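Local coordinates for CRP-like protein Clp (Xanthomonas campestris pv. campestris, PDB 3IWZ) that acts as a homodimeric, DNA-binding global regulator of virulence gene expression and binds cyclic-di-GMP, which appears to switch it to an inactive form that no longer binds DNA, at residues D44-G49 and V100-R105; V58-V63 and Q107-E112; Q185-R190 and G221-L226. All blocks are in the same frame, centred on the assembly; numbering follows the deposited sequence.

Contact 1 of 3, residues D44-G49 and V100-R105; sequences DVFRPG and VILRTR
Asp44 and Arg103 face each other as an antiparallel non-hydrogen-bonded pair, and their side chains run out side by side into a salt bridge. Arg103 grips the carboxylate side-on: NE meets Asp44 OD1 at 2.5 Å, probably a little tight in the model, and NH2 reaches Asp44 OD2 at 3.1 Å. The two flat groups are nearly coplanar, 14° apart. The same OD2 takes Arg47 NE on its anti lone pair, at 3.3 Å, leaving the syn side to Arg103, so three N-H groups fix the rotation of the carboxylate. Glu74 gives Arg103 NH2 a second acidic partner.

Backbone bonding is modest. Leu102 N donates to Phe46 O at 3.0 Å, whereas the bond from Val45 N to Leu102 O is bent and weak, as the chain turns a corner at Val45.

The apolar contacts gather round Leu102. Its CB sits over the middle of the Phe46 ring, 3.7 Å from the centroid and 12° off the normal, a CH-pi contact. Phe46 chi1 of 68° puts CG between its own N and carbonyl carbon, which brings the ring back beneath Leu102; Val100 O lies at the ring edge, 3.2 Å from CE1. Leu102 CD2 touches Val45 CB at 3.6 Å. At the other end of the contact Pro48 CD packs on Ile101 CG1 at 3.6 Å.

Strand 44-46 is the outer strand beside 101-104 in one four-stranded antiparallel sheet of the beta-roll (jelly-roll) typical of cyclic nucleotide-binding domains.

Contact 2 of 3, residues V58-V63 and Q107-E112; sequences VISGSV and QCELAE
Ile59 and Ser60 both face Glu109 across antiparallel chains, a classic beta bulge in which Glu109 O accepts from Ile59 N at 2.9 Å and from Ser60 N at 3.2 Å, while Glu109 N donates back to Ser60 O. The Ser60 bond lies in the carbonyl plane, on a lone pair; the Ile59 donor is tilted 18° out of it.

Among the side chains, Ile59 leans along the opposite strand. Its CG2, anti to the backbone N, lies 3.3 Å from Glu109 OE1, and its CD1 reaches on to Ala111 CB at 3.7 Å. Glu109 crosses it obliquely with a bent chain, and its OE2 forms a salt bridge with NH1 of Arg36 in strand 35-39. Ser60 OG comes down close on Glu109 CB, 3.1 Å away.

On the buried side, Leu110 lies alongside Val58, pointing the same way, with CD2 3.6 Å from Val58 CA and also near both Val58 methyls. Cys108 SG packs against the bare CA of Gly61, 3.5 Å away, where the glycine backbone takes a positive phi of 108°; the same sulfur lies 3.2 Å from Ser62 O.

The chemistry splits by face. Backbone amides hold the corner where the chain leaves one sheet of the roll for the other, with two N-H groups sharing one carbonyl; Val58 and Leu110 pack inward, while the carboxylate of Glu109 stays toward the surface, where the pairing with Arg36 probably helps to keep it ionised.

Contact 3 of 3, residues Q185-R190 and G221-L226; sequences QLRVSR and GKTVVL
Arg187 lays the carbon part of its side chain against one methyl, Thr223 CG2. Starting at the root, Arg187 CB is the closest atom, 3.3 Å from Thr223 CG2. Chi1 of -177° sets CG anti to the backbone N, which keeps the chain running past the threonine, and CG is still only 3.5 Å from the same methyl. CD has drifted to 4.0 Å. Beyond it the chain bends at chi3 (53°), and NE and the guanidinium lead away from the 221-226 segment; it is the aliphatic part of the arginine that makes this contact. Thr223 OG1, for its part, turns to the carbonyl O of Arg220 in a hydrogen bond.

Behind these side chains the strands pair as an antiparallel hydrogen-bonded couple, Leu186 with Val224. Leu186 N donates to Val224 O at 2.7 Å, and Val224 N returns a more bent bond to Leu186 O at 3.0 Å. Both side chains go to the same buried face, Leu186 against Ser172 of helix 160-172. On the other face the Gln185 side chain crosses those of Thr223 and Val225 at about a right angle, but its amide is modelled too tightly against Thr223 CB for its exact placement to be trusted. At the far end Lys222 swings back and brings CE and NZ each to 3.8 Å from Ser189 CB; Ser189 stands at the N-cap position of helix 190-197.

Strand 183-186 leads into the predicted helix-turn-helix, and 223-227 is the second strand of the hairpin after it. This beta-sheet flanking a helix-turn-helix is the winged-helix fold of the CRP-type DNA-binding domain.

From the N terminus, strand 44-46 opens contact 1, and the chain has already opened contact 2 at 58-63 before returning at 100-105 to close the first loop. Contact 2 then closes at 107-112, so the two cross. They also touch: Ser62 O and Arg105 N lie 2.6 Å apart, probably hydrogen-bonded. Contact 1 lies in the sheet of strands 44-46 and 101-104; contact 2 lies in the other sheet, at the corner where strand 54-58 hands the chain over to strand 63-68 of the first. After the long helix 130-157, contact 3 closes a separate, mostly helical loop in the DNA-binding domain, its centre about 24 Å from the centre of either of the others.

Contact 1 of 3, residues D44-G49 and V100-R105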
# COMPACT_ATOMS: atom_id res chain seq x y z
N ASP D 44 11.90 -10.67 -15.26
CA ASP D 44 10.75 -9.84 -14.95
C ASP D 44 9.51 -10.58 -15.49
O ASP D 44 9.24 -10.54 -16.68
CB ASP D 44 10.90 -8.46 -15.61
CG ASP D 44 11.89 -7.55 -14.87
OD1 ASP D 44 12.51 -7.99 -13.88
OD2 ASP D 44 12.05 -6.39 -15.29
N VAL D 45 8.78 -11.26 -14.62
CA VAL D 45 7.59 -12.02 -15.04
C VAL D 45 6.55 -11.17 -15.78
O VAL D 45 5.84 -11.68 -16.64
CB VAL D 45 6.92 -12.72 -13.84
CG1 VAL D 45 5.83 -13.67 -14.36
CG2 VAL D 45 7.96 -13.48 -13.03
N PHE D 46 6.44 -9.90 -15.42
CA PHE D 46 5.55 -8.96 -16.10
C PHE D 46 5.90 -7.53 -15.70
O PHE D 46 6.31 -7.27 -14.56
CB PHE D 46 4.05 -9.28 -15.88
CG PHE D 46 3.55 -9.07 -14.47
CD1 PHE D 46 3.58 -7.82 -13.87
CD2 PHE D 46 3.01 -10.13 -13.76
CE1 PHE D 46 3.09 -7.63 -12.59
CE2 PHE D 46 2.51 -9.95 -12.48
CZ PHE D 46 2.55 -8.69 -11.89
N ARG D 47 5.76 -6.61 -16.65
CA ARG D 47 6.08 -5.21 -16.43
C ARG D 47 4.85 -4.32 -16.62
O ARG D 47 3.86 -4.74 -17.22
CB ARG D 47 7.19 -4.80 -17.41
CG ARG D 47 8.24 -5.90 -17.59
CD ARG D 47 9.52 -5.43 -18.27
NE ARG D 47 10.31 -4.58 -17.38
CZ ARG D 47 10.29 -3.26 -17.41
NH1 ARG D 47 9.52 -2.62 -18.28
NH2 ARG D 47 11.02 -2.57 -16.55
N PRO D 48 4.88 -3.08 -16.10
CA PRO D 48 3.70 -2.24 -16.28
C PRO D 48 3.34 -2.19 -17.76
O PRO D 48 4.21 -1.99 -18.60
CB PRO D 48 4.16 -0.88 -15.75
CG PRO D 48 5.15 -1.25 -14.70
CD PRO D 48 5.94 -2.37 -15.36
N GLY D 49 2.06 -2.41 -18.06
CA GLY D 49 1.61 -2.37 -19.44
C GLY D 49 1.12 -3.70 -19.97
O GLY D 49 0.23 -3.75 -20.82
N VAL D 100 2.82 -2.66 -11.92
CA VAL D 100 4.15 -2.83 -11.34
C VAL D 100 4.92 -3.96 -12.03
O VAL D 100 4.37 -4.69 -12.85
CB VAL D 100 4.06 -3.19 -9.84
CG1 VAL D 100 3.24 -2.17 -9.09
CG2 VAL D 100 3.46 -4.58 -9.66
N ILE D 101 6.18 -4.08 -11.65
CA ILE D 101 7.08 -5.12 -12.15
C ILE D 101 7.15 -6.26 -11.14
O ILE D 101 7.28 -6.02 -9.94
CB ILE D 101 8.54 -4.63 -12.28
CG1 ILE D 101 8.63 -3.42 -13.20
CG2 ILE D 101 9.39 -5.77 -12.82
CD1 ILE D 101 10.07 -2.92 -13.39
N LEU D 102 7.05 -7.48 -11.64
CA LEU D 102 7.16 -8.70 -10.84
C LEU D 102 8.46 -9.33 -11.33
O LEU D 102 8.53 -9.85 -12.44
CB LEU D 102 6.00 -9.65 -11.09
CG LEU D 102 6.14 -11.03 -10.44
CD1 LEU D 102 6.16 -10.89 -8.92
CD2 LEU D 102 5.00 -11.93 -10.89
N ARG D 103 9.49 -9.29 -10.49
CA ARG D 103 10.81 -9.79 -10.85
C ARG D 103 11.33 -10.88 -9.90
O ARG D 103 11.38 -10.68 -8.69
CB ARG D 103 11.76 -8.59 -10.90
CG ARG D 103 13.24 -8.87 -10.99
CD ARG D 103 14.01 -7.55 -10.93
NE ARG D 103 13.68 -6.67 -12.06
CZ ARG D 103 13.98 -5.38 -12.13
NH1 ARG D 103 14.63 -4.78 -11.13
NH2 ARG D 103 13.65 -4.68 -13.20
N THR D 104 11.71 -12.02 -10.46
CA THR D 104 12.26 -13.12 -9.67
C THR D 104 13.63 -12.70 -9.14
O THR D 104 14.42 -12.09 -9.86
CB THR D 104 12.46 -14.40 -10.52
OG1 THR D 104 13.39 -14.14 -11.58
CG2 THR D 104 11.13 -14.87 -11.10
N ARG D 105 13.92 -13.01 -7.88
CA ARG D 105 15.21 -12.65 -7.29
C ARG D 105 16.09 -13.89 -7.29
O ARG D 105 17.31 -13.80 -7.14
CB ARG D 105 15.04 -12.16 -5.87
CG ARG D 105 14.12 -10.97 -5.70
CD ARG D 105 13.95 -10.67 -4.22
NE ARG D 105 15.23 -10.38 -3.61
CZ ARG D 105 15.67 -10.95 -2.49
NH1 ARG D 105 14.93 -11.85 -1.87
NH2 ARG D 105 16.86 -10.62 -2.00

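Contact 2 of 3, residues V58-V63 and Q107-E112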
# COMPACT_ATOMS: atom_id res chain seq x y z
N VAL D 58 3.29 -17.90 -5.60
CA VAL D 58 4.69 -18.29 -5.47
C VAL D 58 4.82 -19.63 -4.76
O VAL D 58 4.62 -19.73 -3.55
CB VAL D 58 5.51 -17.26 -4.65
CG1 VAL D 58 6.97 -17.66 -4.63
CG2 VAL D 58 5.34 -15.86 -5.22
N ILE D 59 5.17 -20.67 -5.52
CA ILE D 59 5.33 -22.00 -4.95
C ILE D 59 6.71 -22.13 -4.31
O ILE D 59 6.85 -22.70 -3.22
CB ILE D 59 5.15 -23.09 -6.03
CG1 ILE D 59 3.67 -23.20 -6.41
CG2 ILE D 59 5.68 -24.43 -5.50
CD1 ILE D 59 3.34 -24.32 -7.37
N SER D 60 7.72 -21.62 -4.99
CA SER D 60 9.07 -21.66 -4.48
C SER D 60 9.81 -20.51 -5.13
O SER D 60 9.47 -20.09 -6.23
CB SER D 60 9.77 -22.97 -4.86
OG SER D 60 10.17 -22.97 -6.23
N GLY D 61 10.80 -19.99 -4.43
CA GLY D 61 11.56 -18.90 -4.98
C GLY D 61 11.27 -17.59 -4.28
O GLY D 61 10.45 -17.50 -3.36
N SER D 62 11.96 -16.56 -4.74
CA SER D 62 11.81 -15.23 -4.18
C SER D 62 11.60 -14.28 -5.36
O SER D 62 12.31 -14.36 -6.37
CB SER D 62 13.09 -14.88 -3.40
OG SER D 62 12.95 -13.69 -2.64
N VAL D 63 10.61 -13.40 -5.22
CA VAL D 63 10.29 -12.41 -6.24
C VAL D 63 10.26 -11.02 -5.60
O VAL D 63 10.28 -10.87 -4.38
CB VAL D 63 8.92 -12.67 -6.90
CG1 VAL D 63 8.93 -14.00 -7.65
CG2 VAL D 63 7.83 -12.65 -5.85
N GLN D 107 15.71 -18.41 -8.67
CA GLN D 107 14.99 -19.29 -9.58
C GLN D 107 13.64 -19.51 -8.89
O GLN D 107 13.60 -19.72 -7.68
CB GLN D 107 15.75 -20.60 -9.76
CG GLN D 107 15.27 -21.47 -10.91
CD GLN D 107 16.37 -22.39 -11.43
OE1 GLN D 107 16.25 -23.61 -11.40
NE2 GLN D 107 17.46 -21.79 -11.91
N CYS D 108 12.54 -19.49 -9.63
CA CYS D 108 11.24 -19.66 -9.00
C CYS D 108 10.26 -20.59 -9.68
O CYS D 108 10.34 -20.83 -10.89
CB CYS D 108 10.53 -18.29 -8.87
SG CYS D 108 11.39 -17.05 -7.91
N GLU D 109 9.33 -21.11 -8.89
CA GLU D 109 8.27 -21.96 -9.38
C GLU D 109 7.01 -21.15 -9.07
O GLU D 109 6.73 -20.86 -7.91
CB GLU D 109 8.23 -23.30 -8.63
CG GLU D 109 8.01 -24.49 -9.56
CD GLU D 109 7.13 -25.57 -8.96
OE1 GLU D 109 7.43 -26.04 -7.84
OE2 GLU D 109 6.14 -25.95 -9.63
N LEU D 110 6.27 -20.76 -10.10
CA LEU D 110 5.05 -19.98 -9.90
C LEU D 110 3.87 -20.67 -10.56
O LEU D 110 3.96 -21.10 -11.70
CB LEU D 110 5.20 -18.58 -10.50
CG LEU D 110 6.39 -17.72 -10.05
CD1 LEU D 110 6.35 -16.38 -10.76
CD2 LEU D 110 6.35 -17.52 -8.55
N ALA D 111 2.78 -20.78 -9.82
CA ALA D 111 1.57 -21.39 -10.35
C ALA D 111 0.65 -20.25 -10.75
O ALA D 111 0.30 -19.42 -9.92
CB ALA D 111 0.91 -22.25 -9.28
N GLU D 112 0.26 -20.21 -12.02
CA GLU D 112 -0.63 -19.16 -12.49
C GLU D 112 -2.01 -19.67 -12.87
O GLU D 112 -2.18 -20.83 -13.26
CB GLU D 112 -0.01 -18.41 -13.69
CG GLU D 112 0.31 -19.27 -14.90
CD GLU D 112 0.61 -18.44 -16.14
OE1 GLU D 112 1.08 -19.03 -17.14
OE2 GLU D 112 0.36 -17.21 -16.13

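Contact 3 of 3, residues Q185-R190 and G221-L226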
# COMPACT_ATOMS: atom_id res chain seq x y z
N GLN D 185 26.63 -11.01 7.29
CA GLN D 185 26.96 -10.86 5.87
C GLN D 185 25.67 -10.80 5.07
O GLN D 185 24.98 -11.82 4.88
CB GLN D 185 27.82 -12.04 5.40
CG GLN D 185 28.01 -12.08 3.88
CD GLN D 185 28.54 -10.78 3.33
OE1 GLN D 185 29.75 -10.51 3.36
NE2 GLN D 185 27.64 -9.93 2.84
N LEU D 186 25.34 -9.60 4.59
CA LEU D 186 24.12 -9.38 3.82
C LEU D 186 24.44 -9.06 2.37
O LEU D 186 24.96 -7.98 2.05
CB LEU D 186 23.31 -8.23 4.43
CG LEU D 186 23.02 -8.28 5.93
CD1 LEU D 186 22.25 -7.04 6.35
CD2 LEU D 186 22.23 -9.53 6.27
N ARG D 187 24.11 -9.99 1.48
CA ARG D 187 24.36 -9.81 0.06
C ARG D 187 23.32 -8.94 -0.62
O ARG D 187 22.25 -9.42 -1.00
CB ARG D 187 24.43 -11.18 -0.63
CG ARG D 187 24.76 -11.13 -2.11
CD ARG D 187 25.17 -12.50 -2.63
NE ARG D 187 24.19 -13.54 -2.31
CZ ARG D 187 22.98 -13.62 -2.85
NH1 ARG D 187 22.58 -12.74 -3.75
NH2 ARG D 187 22.16 -14.60 -2.48
N VAL D 188 23.64 -7.66 -0.78
CA VAL D 188 22.75 -6.71 -1.44
C VAL D 188 23.56 -5.78 -2.33
O VAL D 188 24.38 -4.99 -1.85
CB VAL D 188 21.95 -5.85 -0.42
CG1 VAL D 188 21.10 -4.83 -1.16
CG2 VAL D 188 21.06 -6.74 0.43
N SER D 189 23.33 -5.87 -3.64
CA SER D 189 24.03 -5.05 -4.61
C SER D 189 23.72 -3.56 -4.42
O SER D 189 22.66 -3.19 -3.92
CB SER D 189 23.64 -5.48 -6.03
OG SER D 189 22.25 -5.76 -6.11
N ARG D 190 24.67 -2.72 -4.81
CA ARG D 190 24.52 -1.27 -4.69
C ARG D 190 23.27 -0.82 -5.44
O ARG D 190 22.60 0.12 -5.03
CB ARG D 190 25.77 -0.56 -5.24
CG ARG D 190 25.65 0.95 -5.30
CD ARG D 190 26.97 1.65 -4.98
NE ARG D 190 27.97 1.56 -6.05
CZ ARG D 190 29.14 2.18 -6.02
NH1 ARG D 190 29.47 2.94 -4.98
NH2 ARG D 190 29.99 2.06 -7.04
N GLY D 221 32.60 -5.44 -2.36
CA GLY D 221 32.18 -5.62 -3.74
C GLY D 221 30.71 -5.86 -4.05
O GLY D 221 30.04 -4.97 -4.58
N LYS D 222 30.22 -7.06 -3.76
CA LYS D 222 28.83 -7.39 -4.03
C LYS D 222 28.05 -7.60 -2.74
O LYS D 222 26.82 -7.51 -2.72
CB LYS D 222 28.75 -8.66 -4.88
CG LYS D 222 27.42 -8.86 -5.58
CD LYS D 222 27.17 -7.72 -6.55
CE LYS D 222 26.04 -8.03 -7.52
NZ LYS D 222 25.97 -7.01 -8.61
N THR D 223 28.78 -7.89 -1.66
CA THR D 223 28.17 -8.13 -0.36
C THR D 223 28.47 -7.03 0.66
O THR D 223 29.33 -6.18 0.45
CB THR D 223 28.63 -9.50 0.20
OG1 THR D 223 29.90 -9.84 -0.36
CG2 THR D 223 27.62 -10.58 -0.15
N VAL D 224 27.75 -7.06 1.78
CA VAL D 224 27.91 -6.08 2.85
C VAL D 224 27.97 -6.75 4.21
O VAL D 224 27.06 -7.49 4.58
CB VAL D 224 26.75 -5.08 2.88
CG1 VAL D 224 26.88 -4.14 4.07
CG2 VAL D 224 26.71 -4.29 1.58
N VAL D 225 29.04 -6.49 4.96
CA VAL D 225 29.17 -7.09 6.28
C VAL D 225 28.85 -6.03 7.33
O VAL D 225 29.71 -5.25 7.72
CB VAL D 225 30.60 -7.63 6.52
CG1 VAL D 225 30.61 -8.50 7.77
CG2 VAL D 225 31.06 -8.43 5.31
N LEU D 226 27.60 -6.00 7.77
CA LEU D 226 27.15 -5.04 8.77
C LEU D 226 27.70 -5.40 10.13
O LEU D 226 27.28 -6.40 10.72
CB LEU D 226 25.62 -5.01 8.84
CG LEU D 226 25.01 -4.05 9.87
CD1 LEU D 226 25.03 -2.62 9.31
CD2 LEU D 226 23.58 -4.46 10.18